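Local coordinates for putative uncharacterized protein (Pseudomonas aeruginosa, PDB 3F6Z) that specifically inhibits C-type lysozymes as a lipoprotein of the bacterial outer membrane, at residues S57-I60 against A65-A68. Numbering follows the deposited sequence.
Sequences SNVI and AKYA
Lys66 passes across Val59 at a slant, its methylenes over CG2. Its CB sits beside Val59 O and begins to meet CG2 of the same valine; CG then comes to 3.7 Å from Val59 CG2, and CD and CE slide past that methyl in turn. With CG anti to the backbone N (chi1 -175°) and every later torsion near 180°, the chain runs straight on to NZ, and two waters each bridge NZ to Ile60 O. A third water donates to Val59 O and accepts from Lys66 N. The segments belong to a beta hairpin, strands 52-59 and 65-69, in the antiparallel barrel of the MliC family; the loop joining them carries Ser63, probably a direct participant in blocking the lysozyme active site. Deeper in, Ser57 and Ala68 form a hydrogen-bonded antiparallel pair, Ser57 N giving to Ala68 O at 3.0 Å and Ala68 N to Ser57 O at 2.9 Å. Val59 N donates to Lys66 O (2.8 Å). Val59 CG1 packs 4.0 Å from Ala68 CB. On the opposite side of the sheet, Tyr67 CD1 and CE1 lie against Asn58 CB, both at 3.9 Å, while the phenol OH bonds to a polar side chain of another protein's chain.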
loop_
_atom_site.group_PDB
_atom_site.type_symbol
_atom_site.label_atom_id
_atom_site.label_comp_id
_atom_site.label_asym_id
_atom_site.label_seq_id
_atom_site.Cartn_x
_atom_site.Cartn_y
_atom_site.Cartn_z
ATOM N N SER B 57 8.840 -1.221 -2.795
ATOM C CA SER B 57 9.334 -1.197 -1.426
ATOM C C SER B 57 8.514 -2.181 -0.586
ATOM O O SER B 57 7.293 -2.256 -0.698
ATOM C CB SER B 57 9.231 0.213 -0.840
ATOM O OG SER B 57 9.706 0.226 0.493
ATOM N N ASN B 58 9.203 -2.944 0.247
ATOM C CA ASN B 58 8.558 -3.927 1.098
ATOM C C ASN B 58 7.620 -3.255 2.102
ATOM O O ASN B 58 8.012 -2.306 2.794
ATOM C CB ASN B 58 9.631 -4.736 1.827
ATOM C CG ASN B 58 9.054 -5.803 2.720
ATOM O OD1 ASN B 58 8.393 -6.733 2.258
ATOM N ND2 ASN B 58 9.301 -5.675 4.012
ATOM N N VAL B 59 6.381 -3.739 2.164
ATOM C CA VAL B 59 5.388 -3.202 3.090
ATOM C C VAL B 59 4.903 -4.311 4.030
ATOM O O VAL B 59 5.027 -5.501 3.730
ATOM C CB VAL B 59 4.176 -2.581 2.332
ATOM C CG1 VAL B 59 4.619 -1.341 1.573
ATOM C CG2 VAL B 59 3.576 -3.601 1.363
ATOM N N ILE B 60 4.340 -3.912 5.162
ATOM C CA ILE B 60 3.874 -4.853 6.171
ATOM C C ILE B 60 2.797 -5.832 5.712
ATOM O O ILE B 60 1.875 -5.475 4.984
ATOM C CB ILE B 60 3.363 -4.097 7.425
ATOM C CG1 ILE B 60 3.223 -5.065 8.611
ATOM C CG2 ILE B 60 2.022 -3.430 7.120
ATOM C CD1 ILE B 60 3.087 -4.377 9.986
ATOM N N ALA B 65 6.325 -12.005 1.339
ATOM C CA ALA B 65 7.060 -10.752 1.200
ATOM C C ALA B 65 6.243 -9.892 0.249
ATOM O O ALA B 65 6.201 -10.138 -0.957
ATOM C CB ALA B 65 8.454 -11.006 0.630
ATOM N N LYS B 66 5.570 -8.899 0.813
ATOM C CA LYS B 66 4.729 -7.996 0.037
ATOM C C LYS B 66 5.483 -6.707 -0.287
ATOM O O LYS B 66 6.096 -6.102 0.597
ATOM C CB LYS B 66 3.460 -7.686 0.831
ATOM C CG LYS B 66 2.427 -6.840 0.093
ATOM C CD LYS B 66 1.211 -6.616 0.984
ATOM C CE LYS B 66 0.217 -5.652 0.367
ATOM N NZ LYS B 66 -0.836 -5.306 1.356
ATOM N N TYR B 67 5.422 -6.296 -1.554
ATOM C CA TYR B 67 6.100 -5.090 -2.030
ATOM C C TYR B 67 5.112 -4.196 -2.784
ATOM O O TYR B 67 4.225 -4.693 -3.487
ATOM C CB TYR B 67 7.247 -5.465 -2.982
ATOM C CG TYR B 67 8.294 -6.413 -2.419
ATOM C CD1 TYR B 67 9.478 -5.924 -1.858
ATOM C CD2 TYR B 67 8.130 -7.797 -2.504
ATOM C CE1 TYR B 67 10.481 -6.797 -1.404
ATOM C CE2 TYR B 67 9.122 -8.677 -2.057
ATOM C CZ TYR B 67 10.297 -8.169 -1.510
ATOM O OH TYR B 67 11.297 -9.028 -1.092
ATOM N N ALA B 68 5.290 -2.879 -2.673
ATOM C CA ALA B 68 4.392 -1.938 -3.327
ATOM C C ALA B 68 5.085 -0.874 -4.174
ATOM O O ALA B 68 6.184 -0.421 -3.857
ATOM C CB ALA B 68 3.509 -1.264 -2.275
HETATM O O HOH W 1 5.694 -8.116 3.594
HETATM O O HOH W 2 0.670 -3.531 3.644
HETATM O O HOH W 3 -0.781 -6.298 4.266
#